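Local coordinates for protein acireductone dioxygenase (Bacillus anthracis, PDB 4QGL) that probably catalyses the oxygen-dependent cleavage of an acireductone in methionine salvage, with products that depend on whether iron or nickel occupies its active site, at residues Phe26-Val32 / Gly124-Phe130; Trp37-Leu42 / Arg111-Ser115; Asn98-Glu102 / His148-Leu152; Ile119-Glu123 / Leu139-Pro143. All blocks are in the same frame, centred on the assembly; numbering follows the deposited sequence.

Contact 1 (Phe26-Val32 / Gly124-Phe130)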
loop_
_atom_site.group_PDB
_atom_site.type_symbol
_atom_site.label_atom_id
_atom_site.label_comp_id
_atom_site.label_asym_id
_atom_site.label_seq_id
_atom_site.Cartn_x
_atom_site.Cartn_y
_atom_site.Cartn_z
ATOM N N PHE A 26 -10.287 13.442 -3.118
ATOM C CA PHE A 26 -9.323 13.424 -4.217
ATOM C C PHE A 26 -9.039 12.007 -4.741
ATOM O O PHE A 26 -9.086 11.771 -5.934
ATOM C CB PHE A 26 -8.042 14.140 -3.799
ATOM C CG PHE A 26 -6.972 14.090 -4.822
ATOM C CD1 PHE A 26 -6.886 15.063 -5.804
ATOM C CD2 PHE A 26 -6.056 13.066 -4.819
ATOM C CE1 PHE A 26 -5.889 15.027 -6.764
ATOM C CE2 PHE A 26 -5.066 13.011 -5.781
ATOM C CZ PHE A 26 -4.978 14.000 -6.750
ATOM N N LEU A 27 -8.776 11.070 -3.844
ATOM C CA LEU A 27 -8.507 9.688 -4.230
ATOM C C LEU A 27 -9.721 9.055 -4.899
ATOM O O LEU A 27 -9.591 8.257 -5.823
ATOM C CB LEU A 27 -8.079 8.875 -3.013
ATOM C CG LEU A 27 -6.729 9.310 -2.450
ATOM C CD1 LEU A 27 -6.441 8.684 -1.099
ATOM C CD2 LEU A 27 -5.607 9.000 -3.428
ATOM N N GLN A 28 -10.899 9.433 -4.438
ATOM C CA GLN A 28 -12.160 8.972 -5.016
ATOM C C GLN A 28 -12.291 9.406 -6.465
ATOM O O GLN A 28 -12.684 8.629 -7.336
ATOM C CB GLN A 28 -13.289 9.602 -4.223
ATOM C CG GLN A 28 -14.621 8.895 -4.261
ATOM C CD GLN A 28 -15.127 8.671 -2.857
ATOM O OE1 GLN A 28 -14.550 9.215 -1.886
ATOM N NE2 GLN A 28 -16.183 7.838 -2.719
ATOM N N GLU A 29 -11.954 10.668 -6.713
ATOM C CA GLU A 29 -11.957 11.168 -8.061
ATOM C C GLU A 29 -10.927 10.465 -8.947
ATOM O O GLU A 29 -11.152 10.350 -10.139
ATOM C CB GLU A 29 -11.813 12.689 -8.082
ATOM C CG GLU A 29 -13.168 13.392 -7.954
ATOM C CD GLU A 29 -14.108 13.132 -9.150
ATOM O OE1 GLU A 29 -15.350 12.962 -8.973
ATOM O OE2 GLU A 29 -13.598 13.089 -10.300
ATOM N N GLU A 30 -9.830 9.947 -8.392
ATOM C CA GLU A 30 -8.833 9.232 -9.234
ATOM C C GLU A 30 -9.047 7.728 -9.354
ATOM O O GLU A 30 -8.270 7.051 -9.988
ATOM C CB GLU A 30 -7.413 9.465 -8.743
ATOM C CG GLU A 30 -6.986 10.932 -8.630
ATOM C CD GLU A 30 -7.101 11.747 -9.919
ATOM O OE1 GLU A 30 -7.175 11.132 -10.996
ATOM O OE2 GLU A 30 -7.136 13.003 -9.845
ATOM N N GLY A 31 -10.097 7.213 -8.732
ATOM C CA GLY A 31 -10.410 5.788 -8.765
ATOM C C GLY A 31 -9.647 5.000 -7.729
ATOM O O GLY A 31 -9.727 3.810 -7.720
ATOM N N VAL A 32 -8.915 5.664 -6.837
ATOM C CA VAL A 32 -8.082 4.970 -5.842
ATOM C C VAL A 32 -8.879 4.737 -4.535
ATOM O O VAL A 32 -9.212 5.665 -3.806
ATOM C CB VAL A 32 -6.753 5.749 -5.576
ATOM C CG1 VAL A 32 -5.781 4.966 -4.698
ATOM C CG2 VAL A 32 -6.081 6.065 -6.879
ATOM N N GLY A 124 -2.338 10.437 -12.510
ATOM C CA GLY A 124 -3.725 10.867 -12.439
ATOM C C GLY A 124 -4.365 10.926 -13.801
ATOM O O GLY A 124 -3.694 11.021 -14.825
ATOM N N LYS A 125 -5.682 10.932 -13.795
ATOM C CA LYS A 125 -6.454 10.931 -15.022
ATOM C C LYS A 125 -6.252 12.148 -15.897
ATOM O O LYS A 125 -6.557 12.095 -17.074
ATOM C CB LYS A 125 -7.936 10.784 -14.690
ATOM C CG LYS A 125 -8.557 11.943 -13.938
ATOM C CD LYS A 125 -10.037 11.666 -13.787
ATOM C CE LYS A 125 -10.616 12.206 -12.499
ATOM N NZ LYS A 125 -12.050 12.600 -12.699
ATOM N N ASP A 126 -5.766 13.234 -15.302
ATOM C CA ASP A 126 -5.358 14.435 -16.048
ATOM C C ASP A 126 -3.885 14.467 -16.504
ATOM O O ASP A 126 -3.447 15.455 -17.068
ATOM C CB ASP A 126 -5.722 15.719 -15.269
ATOM C CG ASP A 126 -4.877 15.925 -14.002
ATOM O OD1 ASP A 126 -4.469 14.899 -13.365
ATOM O OD2 ASP A 126 -4.645 17.127 -13.633
ATOM N N GLY A 127 -3.133 13.397 -16.255
ATOM C CA GLY A 127 -1.779 13.230 -16.797
ATOM C C GLY A 127 -0.658 13.472 -15.798
ATOM O O GLY A 127 0.496 13.073 -16.032
ATOM N N THR A 128 -1.011 14.079 -14.663
ATOM C CA THR A 128 -0.044 14.407 -13.644
ATOM C C THR A 128 0.065 13.364 -12.534
ATOM O O THR A 128 -0.926 12.827 -12.033
ATOM C CB THR A 128 -0.391 15.762 -13.040
ATOM O OG1 THR A 128 -0.662 16.687 -14.094
ATOM C CG2 THR A 128 0.758 16.297 -12.197
ATOM N N PHE A 129 1.300 13.123 -12.135
ATOM C CA PHE A 129 1.594 12.148 -11.118
ATOM C C PHE A 129 1.330 12.727 -9.760
ATOM O O PHE A 129 1.583 13.914 -9.556
ATOM C CB PHE A 129 3.044 11.698 -11.220
ATOM C CG PHE A 129 3.229 10.496 -12.090
ATOM C CD1 PHE A 129 3.276 10.625 -13.467
ATOM C CD2 PHE A 129 3.293 9.226 -11.521
ATOM C CE1 PHE A 129 3.399 9.505 -14.253
ATOM C CE2 PHE A 129 3.417 8.103 -12.301
ATOM C CZ PHE A 129 3.487 8.237 -13.664
ATOM N N PHE A 130 0.792 11.906 -8.861
ATOM C CA PHE A 130 0.695 12.319 -7.487
ATOM C C PHE A 130 1.203 11.183 -6.614
ATOM O O PHE A 130 1.254 10.038 -7.045
ATOM C CB PHE A 130 -0.733 12.720 -7.135
ATOM C CG PHE A 130 -1.733 11.597 -7.250
ATOM C CD1 PHE A 130 -2.510 11.459 -8.397
ATOM C CD2 PHE A 130 -1.902 10.695 -6.216
ATOM C CE1 PHE A 130 -3.407 10.429 -8.523
ATOM C CE2 PHE A 130 -2.835 9.675 -6.322
ATOM C CZ PHE A 130 -3.573 9.535 -7.482
#
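Phe130 has its CG lodged between backbone N and carbonyl carbon (chi1 63°), while Phe26 holds CG trans to its own N, and with these torsions the rings meet edge to face. The edge of Phe26 points at the face of Phe130, with centroids 5.1 Å apart and planes at 83°; Phe26 CE2 stands over the ring centre. The aliphatic part of Glu30 slides past the same phenyl in the opposite direction, Glu30 CG lying oblique to it and 3.6 Å from Phe130 CE1, and Val32 CG2 comes in at the edge. Leu27 CD2 adds an oblique contact, and Ile8 of strand 7-10 touches Phe26, Leu27 and Phe130 alike. The bent chain of Glu30 turns its carboxylate to the turn, where Lys125 N donates to Glu30 OE1 over 3.2 Å, almost straight at the hydrogen but 33° out of the carboxylate plane, on the syn side. Farther out, Lys125 NZ reaches Glu29 OE2 in a 2.9 Å salt bridge. Glu29 and Lys125 are exposed, whereas Phe130 is buried. The arrangement joins a helix end closed by a Schellman motif, with Gly31 at positive phi, to a beta hairpin whose type I turn runs from Gly124 to Gly127 in the cupin fold.

Contact 2 (Trp37-Leu42 / Arg111-Ser115)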
loop_
_atom_site.group_PDB
_atom_site.type_symbol
_atom_site.label_atom_id
_atom_site.label_comp_id
_atom_site.label_asym_id
_atom_site.label_seq_id
_atom_site.Cartn_x
_atom_site.Cartn_y
_atom_site.Cartn_z
ATOM N N TRP A 37 -8.155 1.353 8.432
ATOM C CA TRP A 37 -8.521 0.277 9.357
ATOM C C TRP A 37 -7.956 0.572 10.726
ATOM O O TRP A 37 -6.969 1.324 10.862
ATOM C CB TRP A 37 -7.956 -1.050 8.899
ATOM C CG TRP A 37 -8.478 -1.490 7.610
ATOM C CD1 TRP A 37 -9.506 -0.931 6.892
ATOM C CD2 TRP A 37 -8.043 -2.624 6.881
ATOM N NE1 TRP A 37 -9.732 -1.662 5.753
ATOM C CE2 TRP A 37 -8.845 -2.706 5.721
ATOM C CE3 TRP A 37 -7.062 -3.585 7.098
ATOM C CZ2 TRP A 37 -8.688 -3.709 4.790
ATOM C CZ3 TRP A 37 -6.909 -4.566 6.186
ATOM C CH2 TRP A 37 -7.716 -4.629 5.032
ATOM N N ASN A 38 -8.554 -0.049 11.740
ATOM C CA ASN A 38 -8.237 0.271 13.112
ATOM C C ASN A 38 -6.968 -0.447 13.558
ATOM O O ASN A 38 -6.969 -1.599 13.966
ATOM C CB ASN A 38 -9.431 -0.028 13.982
ATOM C CG ASN A 38 -9.180 0.327 15.415
ATOM O OD1 ASN A 38 -8.894 1.480 15.774
ATOM N ND2 ASN A 38 -9.243 -0.659 16.242
ATOM N N ILE A 39 -5.861 0.277 13.426
ATOM C CA ILE A 39 -4.510 -0.286 13.602
ATOM C C ILE A 39 -4.225 -0.466 15.089
ATOM O O ILE A 39 -3.414 -1.292 15.448
ATOM C CB ILE A 39 -3.436 0.536 12.803
ATOM C CG1 ILE A 39 -2.063 -0.141 12.794
ATOM C CG2 ILE A 39 -3.307 1.972 13.276
ATOM C CD1 ILE A 39 -1.929 -1.174 11.698
ATOM N N SER A 40 -4.945 0.263 15.942
ATOM C CA SER A 40 -4.865 0.085 17.414
ATOM C C SER A 40 -5.236 -1.322 17.896
ATOM O O SER A 40 -4.917 -1.699 19.000
ATOM C CB SER A 40 -5.761 1.089 18.152
ATOM O OG SER A 40 -7.136 0.850 17.917
ATOM N N LYS A 41 -5.934 -2.077 17.059
ATOM C CA LYS A 41 -6.149 -3.509 17.304
ATOM C C LYS A 41 -4.903 -4.363 17.294
ATOM O O LYS A 41 -4.890 -5.412 17.886
ATOM C CB LYS A 41 -7.030 -4.109 16.219
ATOM C CG LYS A 41 -8.505 -4.007 16.489
ATOM C CD LYS A 41 -9.221 -3.945 15.157
ATOM C CE LYS A 41 -8.902 -5.180 14.330
ATOM N NZ LYS A 41 -9.892 -5.300 13.224
ATOM N N LEU A 42 -3.901 -3.974 16.538
ATOM C CA LEU A 42 -2.728 -4.793 16.387
ATOM C C LEU A 42 -2.061 -4.907 17.733
ATOM O O LEU A 42 -1.856 -3.913 18.409
ATOM C CB LEU A 42 -1.765 -4.176 15.360
ATOM C CG LEU A 42 -0.604 -5.053 14.857
ATOM C CD1 LEU A 42 -1.079 -6.092 13.855
ATOM C CD2 LEU A 42 0.503 -4.210 14.236
ATOM N N ARG A 111 -2.848 -2.967 -1.026
ATOM C CA ARG A 111 -1.860 -3.104 0.037
ATOM C C ARG A 111 -2.448 -2.496 1.301
ATOM O O ARG A 111 -3.128 -1.479 1.219
ATOM C CB ARG A 111 -0.541 -2.382 -0.330
ATOM C CG ARG A 111 0.243 -2.983 -1.501
ATOM C CD ARG A 111 0.734 -4.409 -1.211
ATOM N NE ARG A 111 1.478 -4.984 -2.338
ATOM C CZ ARG A 111 0.924 -5.539 -3.405
ATOM N NH1 ARG A 111 -0.388 -5.628 -3.516
ATOM N NH2 ARG A 111 1.688 -6.013 -4.363
ATOM N N PHE A 112 -2.216 -3.111 2.459
ATOM C CA PHE A 112 -2.545 -2.462 3.723
ATOM C C PHE A 112 -1.294 -2.317 4.543
ATOM O O PHE A 112 -0.608 -3.295 4.767
ATOM C CB PHE A 112 -3.556 -3.281 4.491
ATOM C CG PHE A 112 -3.723 -2.868 5.932
ATOM C CD1 PHE A 112 -4.425 -1.753 6.263
ATOM C CD2 PHE A 112 -3.206 -3.638 6.951
ATOM C CE1 PHE A 112 -4.595 -1.394 7.581
ATOM C CE2 PHE A 112 -3.369 -3.291 8.272
ATOM C CZ PHE A 112 -4.062 -2.157 8.584
ATOM N N ILE A 113 -0.978 -1.127 5.009
ATOM C CA ILE A 113 0.264 -0.990 5.759
ATOM C C ILE A 113 0.066 -1.349 7.225
ATOM O O ILE A 113 -0.839 -0.825 7.893
ATOM C CB ILE A 113 0.839 0.426 5.667
ATOM C CG1 ILE A 113 1.011 0.884 4.200
ATOM C CG2 ILE A 113 2.142 0.509 6.431
ATOM C CD1 ILE A 113 1.353 -0.204 3.207
ATOM N N VAL A 114 0.913 -2.249 7.706
ATOM C CA VAL A 114 0.938 -2.616 9.104
ATOM C C VAL A 114 2.001 -1.881 9.868
ATOM O O VAL A 114 1.761 -1.387 10.944
ATOM C CB VAL A 114 1.221 -4.108 9.317
ATOM C CG1 VAL A 114 0.923 -4.482 10.772
ATOM C CG2 VAL A 114 0.383 -4.993 8.392
ATOM N N SER A 115 3.204 -1.841 9.314
ATOM C CA SER A 115 4.318 -1.086 9.895
ATOM C C SER A 115 5.114 -0.368 8.827
ATOM O O SER A 115 5.010 -0.722 7.666
ATOM C CB SER A 115 5.229 -2.052 10.617
ATOM O OG SER A 115 4.609 -2.497 11.814
#
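Trp37 and Phe112 form an offset stack on the outer side of a cupin beta-sheet, where the loop after strand 33-36 folds over strand 109-113. The six-membered ring of Trp37 and the phenyl are inclined by 29°, with centroids 4.3 Å apart. Trp37 CE3 sits over the centre of the Phe112 ring, whereas Phe112 CD1 lies toward the rim of the indole, so the overlap is partial. With CG of Phe112 trans to its backbone N (chi1 167°), the phenyl extends from the strand toward the loop. Leu139 touches both rings, Phe64 meets Phe112, and helix 65-75 packs on the indole, whose NE1 is hydrogen-bonded to Glu35.

Ile39, at the start of the 3-10 segment 39-41, and Leu42, just after it, make the aliphatic contacts. Ile39 CD1 approaches the phenyl obliquely, 3.9 Å from Phe112 CZ; the same methyl lies 3.8 Å from Val114 O. Within the loop, Ser40 OG donates to Asn38 OD1 over 2.8 Å, tilted 34° from the amide carbonyl plane. Val114 and Ser115 together face Val159 in a classic beta bulge, at the corner where the chain leaves this sheet. There the side chains of Leu42 and Val114 cross at about a right angle, with Leu42 CD2 3.5 Å from Val114 CG1.

Contact 3 (Asn98-Glu102 / His148-Leu152). With CD (cadmium ion), chain B.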
loop_
_atom_site.group_PDB
_atom_site.type_symbol
_atom_site.label_atom_id
_atom_site.label_comp_id
_atom_site.label_asym_id
_atom_site.label_seq_id
_atom_site.Cartn_x
_atom_site.Cartn_y
_atom_site.Cartn_z
ATOM N N ASN A 98 12.405 -3.297 -9.542
ATOM C CA ASN A 98 11.234 -3.752 -10.272
ATOM C C ASN A 98 9.978 -2.924 -10.015
ATOM O O ASN A 98 9.105 -2.867 -10.872
ATOM C CB ASN A 98 11.000 -5.239 -10.023
ATOM C CG ASN A 98 12.153 -6.075 -10.532
ATOM O OD1 ASN A 98 12.696 -5.813 -11.617
ATOM N ND2 ASN A 98 12.553 -7.071 -9.749
ATOM N N PHE A 99 9.856 -2.281 -8.863
ATOM C CA PHE A 99 8.611 -1.559 -8.600
ATOM C C PHE A 99 8.815 -0.069 -8.557
ATOM O O PHE A 99 7.867 0.706 -8.579
ATOM C CB PHE A 99 7.913 -2.166 -7.399
ATOM C CG PHE A 99 7.707 -3.636 -7.562
ATOM C CD1 PHE A 99 6.909 -4.123 -8.611
ATOM C CD2 PHE A 99 8.373 -4.545 -6.762
ATOM C CE1 PHE A 99 6.734 -5.489 -8.825
ATOM C CE2 PHE A 99 8.206 -5.916 -6.970
ATOM C CZ PHE A 99 7.379 -6.385 -7.995
ATOM N N GLN A 100 10.085 0.306 -8.605
ATOM C CA GLN A 100 10.519 1.671 -8.860
ATOM C C GLN A 100 10.319 2.152 -10.287
ATOM O O GLN A 100 10.250 3.346 -10.512
ATOM C CB GLN A 100 11.986 1.815 -8.505
ATOM C CG GLN A 100 12.189 2.408 -7.133
ATOM C CD GLN A 100 13.554 2.094 -6.532
ATOM O OE1 GLN A 100 13.681 2.023 -5.301
ATOM N NE2 GLN A 100 14.593 1.910 -7.391
ATOM N N LYS A 101 10.251 1.243 -11.249
ATOM C CA LYS A 101 9.947 1.642 -12.629
ATOM C C LYS A 101 8.454 1.708 -12.890
ATOM O O LYS A 101 7.676 0.913 -12.330
ATOM C CB LYS A 101 10.589 0.696 -13.601
ATOM C CG LYS A 101 12.106 0.709 -13.531
ATOM C CD LYS A 101 12.634 -0.433 -14.384
ATOM C CE LYS A 101 14.107 -0.292 -14.697
ATOM N NZ LYS A 101 14.467 -1.194 -15.823
ATOM N N GLU A 102 8.042 2.648 -13.732
ATOM C CA GLU A 102 6.634 2.820 -14.014
ATOM C C GLU A 102 6.118 1.576 -14.725
ATOM O O GLU A 102 6.645 1.148 -15.746
ATOM C CB GLU A 102 6.425 4.047 -14.879
ATOM C CG GLU A 102 4.976 4.388 -15.192
ATOM C CD GLU A 102 4.844 5.424 -16.313
ATOM O OE1 GLU A 102 4.198 5.133 -17.342
ATOM O OE2 GLU A 102 5.400 6.534 -16.180
ATOM N N HIS A 148 1.905 3.459 -12.472
ATOM C CA HIS A 148 2.367 3.823 -11.143
ATOM C C HIS A 148 3.752 3.230 -10.859
ATOM O O HIS A 148 4.184 2.370 -11.598
ATOM C CB HIS A 148 1.340 3.377 -10.089
ATOM C CG HIS A 148 1.170 1.907 -9.988
ATOM N ND1 HIS A 148 0.487 1.175 -10.927
ATOM C CD2 HIS A 148 1.622 1.018 -9.078
ATOM C CE1 HIS A 148 0.526 -0.104 -10.607
ATOM N NE2 HIS A 148 1.227 -0.233 -9.496
ATOM N N TYR A 149 4.464 3.713 -9.840
ATOM C CA TYR A 149 5.603 2.987 -9.284
ATOM C C TYR A 149 5.613 3.098 -7.757
ATOM O O TYR A 149 4.737 3.761 -7.166
ATOM C CB TYR A 149 6.921 3.426 -9.907
ATOM C CG TYR A 149 7.157 4.892 -9.888
ATOM C CD1 TYR A 149 6.670 5.688 -10.910
ATOM C CD2 TYR A 149 7.866 5.493 -8.862
ATOM C CE1 TYR A 149 6.881 7.061 -10.916
ATOM C CE2 TYR A 149 8.058 6.858 -8.838
ATOM C CZ TYR A 149 7.564 7.644 -9.870
ATOM O OH TYR A 149 7.732 9.009 -9.897
ATOM N N PHE A 150 6.549 2.400 -7.109
ATOM C CA PHE A 150 6.580 2.313 -5.640
ATOM C C PHE A 150 7.944 2.682 -5.062
ATOM O O PHE A 150 8.984 2.407 -5.628
ATOM C CB PHE A 150 6.158 0.906 -5.120
ATOM C CG PHE A 150 6.131 0.795 -3.585
ATOM C CD1 PHE A 150 5.056 1.271 -2.869
ATOM C CD2 PHE A 150 7.177 0.230 -2.883
ATOM C CE1 PHE A 150 5.031 1.201 -1.478
ATOM C CE2 PHE A 150 7.164 0.162 -1.505
ATOM C CZ PHE A 150 6.089 0.635 -0.797
ATOM N N THR A 151 7.933 3.278 -3.884
ATOM C CA THR A 151 9.184 3.693 -3.283
ATOM C C THR A 151 9.051 3.535 -1.775
ATOM O O THR A 151 7.988 3.770 -1.184
ATOM C CB THR A 151 9.494 5.152 -3.691
ATOM O OG1 THR A 151 10.092 5.190 -5.007
ATOM C CG2 THR A 151 10.415 5.788 -2.736
ATOM N N LEU A 152 10.116 3.109 -1.137
ATOM C CA LEU A 152 10.175 3.268 0.281
ATOM C C LEU A 152 10.525 4.699 0.634
ATOM O O LEU A 152 10.928 5.496 -0.170
ATOM C CB LEU A 152 11.196 2.337 0.889
ATOM C CG LEU A 152 10.956 0.862 0.625
ATOM C CD1 LEU A 152 12.220 0.077 0.902
ATOM C CD2 LEU A 152 9.809 0.386 1.499
HETATM CD CD CD B . 2.741 -2.266 -8.917
HETATM O O HOH W 1 13.117 2.900 -2.634
HETATM O O HOH W 2 4.168 -1.254 -7.348
#
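The carbonyl of Phe99 takes one backbone bond from Phe150 N, 2.6 Å long, although residues 98-102 form no strand beside strand 148-151. The donor is tilted 35° from the Phe99 carbonyl plane and the N-H points at the oxygen at 156°. Tyr149 CB lies against the loop carbonyls, 3.4 Å from Gln100 O; a chi1 of 52° carries the Tyr149 ring away from the loop. Farther along, Glu102 CA makes a C-H···O contact of 3.5 Å with His148 O, while the Glu102 carboxylate pairs with Arg147. Nearer the end of the strand, Gln100 CG runs 3.5 Å from Phe150 O, and the side chains of Gln100 and Thr151 cross at about a right angle. A water donates to Gln100 OE1 and links weakly to Leu152 N.

His148 points its CB away from the loop and gives NE2 to the cadmium ion at 2.6 Å; its ND1 is held by Ala146 O, which should fix the rotation of the imidazole. A water at 2.4 Å also binds the cadmium, and His103, His105 and Glu109 complete the protein ligands. This three-histidine, one-glutamate set is the metal site of a cupin, predicted to hold iron or nickel in the working enzyme.

Contact 4 (Ile119-Glu123 / Leu139-Pro143)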
loop_
_atom_site.group_PDB
_atom_site.type_symbol
_atom_site.label_atom_id
_atom_site.label_comp_id
_atom_site.label_asym_id
_atom_site.label_seq_id
_atom_site.Cartn_x
_atom_site.Cartn_y
_atom_site.Cartn_z
ATOM N N ILE A 119 5.480 4.810 -0.494
ATOM C CA ILE A 119 4.911 5.841 -1.336
ATOM C C ILE A 119 4.474 5.196 -2.631
ATOM O O ILE A 119 5.281 4.592 -3.301
ATOM C CB ILE A 119 5.907 6.962 -1.701
ATOM C CG1 ILE A 119 6.549 7.603 -0.472
ATOM C CG2 ILE A 119 5.156 8.070 -2.442
ATOM C CD1 ILE A 119 7.886 8.259 -0.759
ATOM N N PHE A 120 3.207 5.346 -2.990
ATOM C CA PHE A 120 2.787 5.033 -4.335
ATOM C C PHE A 120 2.698 6.278 -5.175
ATOM O O PHE A 120 2.089 7.258 -4.768
ATOM C CB PHE A 120 1.431 4.376 -4.339
ATOM C CG PHE A 120 1.509 2.883 -4.200
ATOM C CD1 PHE A 120 1.867 2.113 -5.282
ATOM C CD2 PHE A 120 1.228 2.246 -2.994
ATOM C CE1 PHE A 120 1.965 0.750 -5.168
ATOM C CE2 PHE A 120 1.325 0.882 -2.882
ATOM C CZ PHE A 120 1.694 0.138 -3.974
ATOM N N ALA A 121 3.270 6.228 -6.371
ATOM C CA ALA A 121 3.219 7.366 -7.290
ATOM C C ALA A 121 2.291 7.016 -8.442
ATOM O O ALA A 121 2.617 6.153 -9.254
ATOM C CB ALA A 121 4.626 7.700 -7.821
ATOM N N ILE A 122 1.167 7.720 -8.551
ATOM C CA ILE A 122 0.107 7.311 -9.474
ATOM C C ILE A 122 -0.153 8.403 -10.489
ATOM O O ILE A 122 -0.216 9.602 -10.156
ATOM C CB ILE A 122 -1.174 6.915 -8.712
ATOM C CG1 ILE A 122 -0.876 5.744 -7.783
ATOM C CG2 ILE A 122 -2.261 6.462 -9.680
ATOM C CD1 ILE A 122 -1.688 5.746 -6.504
ATOM N N GLU A 123 -0.257 7.976 -11.741
ATOM C CA GLU A 123 -0.533 8.886 -12.845
ATOM C C GLU A 123 -2.008 9.176 -12.759
ATOM O O GLU A 123 -2.822 8.274 -12.897
ATOM C CB GLU A 123 -0.188 8.257 -14.195
ATOM C CG GLU A 123 -0.401 9.148 -15.403
ATOM C CD GLU A 123 0.074 8.474 -16.705
ATOM O OE1 GLU A 123 -0.471 7.394 -17.056
ATOM O OE2 GLU A 123 1.011 8.996 -17.391
ATOM N N LEU A 139 -5.177 1.296 4.054
ATOM C CA LEU A 139 -5.369 0.376 2.921
ATOM C C LEU A 139 -5.655 1.166 1.700
ATOM O O LEU A 139 -6.529 2.025 1.738
ATOM C CB LEU A 139 -6.514 -0.599 3.116
ATOM C CG LEU A 139 -6.680 -1.518 1.883
ATOM C CD1 LEU A 139 -6.906 -2.924 2.295
ATOM C CD2 LEU A 139 -7.774 -1.071 0.944
ATOM N N ILE A 140 -4.936 0.804 0.627
ATOM C CA ILE A 140 -5.051 1.486 -0.656
ATOM C C ILE A 140 -5.254 0.487 -1.758
ATOM O O ILE A 140 -4.646 -0.584 -1.721
ATOM C CB ILE A 140 -3.807 2.356 -1.000
ATOM C CG1 ILE A 140 -4.044 3.054 -2.327
ATOM C CG2 ILE A 140 -2.509 1.567 -1.104
ATOM C CD1 ILE A 140 -2.924 3.957 -2.698
ATOM N N SER A 141 -6.111 0.809 -2.731
ATOM C CA SER A 141 -6.196 -0.024 -3.927
ATOM C C SER A 141 -5.938 0.791 -5.167
ATOM O O SER A 141 -6.626 1.769 -5.465
ATOM C CB SER A 141 -7.523 -0.782 -4.102
ATOM O OG SER A 141 -7.530 -1.435 -5.385
ATOM N N VAL A 142 -4.943 0.322 -5.897
ATOM C CA VAL A 142 -4.479 0.977 -7.032
ATOM C C VAL A 142 -5.091 0.272 -8.222
ATOM O O VAL A 142 -4.774 -0.891 -8.480
ATOM C CB VAL A 142 -2.951 0.900 -7.076
ATOM C CG1 VAL A 142 -2.434 1.342 -8.441
ATOM C CG2 VAL A 142 -2.341 1.740 -5.956
ATOM N N PRO A 143 -5.946 0.986 -8.973
ATOM C CA PRO A 143 -6.766 0.411 -10.040
ATOM C C PRO A 143 -5.998 -0.194 -11.222
ATOM O O PRO A 143 -4.870 0.191 -11.552
ATOM C CB PRO A 143 -7.629 1.580 -10.530
ATOM C CG PRO A 143 -6.976 2.811 -10.033
ATOM C CD PRO A 143 -6.025 2.459 -8.924
#
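Phe120 and Ile122 of strand 116-123 face Ile140 and Val142 of strand 138-142 across the interior of the cupin barrel. The two strands belong to different sheets: their short segments approach to 10.0 Å and run at 32° to one another, too far apart for backbone pairing, and side chains alone bridge the gap.

Contacts of aliphatic groups with an aromatic ring gather at Phe120. Val142 CG2 stands over one face, offset toward the rim and 4.3 Å from Phe120 CD1. Ile140 CG2 approaches the ring obliquely, 4.2 Å from Phe120 CD2. Phe150 also meets this ring, and Glu109 and His148, both ligands of the bound cadmium ion, touch it.

The purely aliphatic contacts are made at branch ends. Ile122 CD1 lies 4.1 Å from Val142 CG2 and 4.4 Å from Ile140 CD1, so one methyl bears on both opposing residues. Ile122 projects from the inner face of its strand; with CG1 trans to the carbonyl carbon (chi1 -60°), CD1 meets both of them. Val142 and Ile122 cross obliquely, and His148 touches both.

All four residues are buried and every contact between them is apolar, which is consistent with cohesion by dispersion and burial from water; Phe120 lends the metal ligands Glu109 and His148 an apolar neighbour, and Ile122 and Val142 add to it at His148.

Contact 4 occupies the middle of the set, spanning the two sheets that the other contacts reach. The centres of contacts 1 and 4 are about 9 Å apart, and those of contacts 3 and 4 about 10 Å; strand 116-123 runs between strands 129-134 and 148-151, with Phe130 O to Ile122 N (2.8 Å) and Tyr149 O to Ala121 N (3.0 Å) as probable hydrogen bonds. The centres of contacts 2 and 4 are about 17 Å apart, joined through the other sheet by a probable hydrogen bond, Arg111 O to Ile140 N (3.0 Å). Contact 3 supplies the metal ligand His148, the side chain of Phe120 is about 4 Å from a cadmium ion, and Arg111, in the strand segment of contact 2, is predicted to help form the substrate dianion.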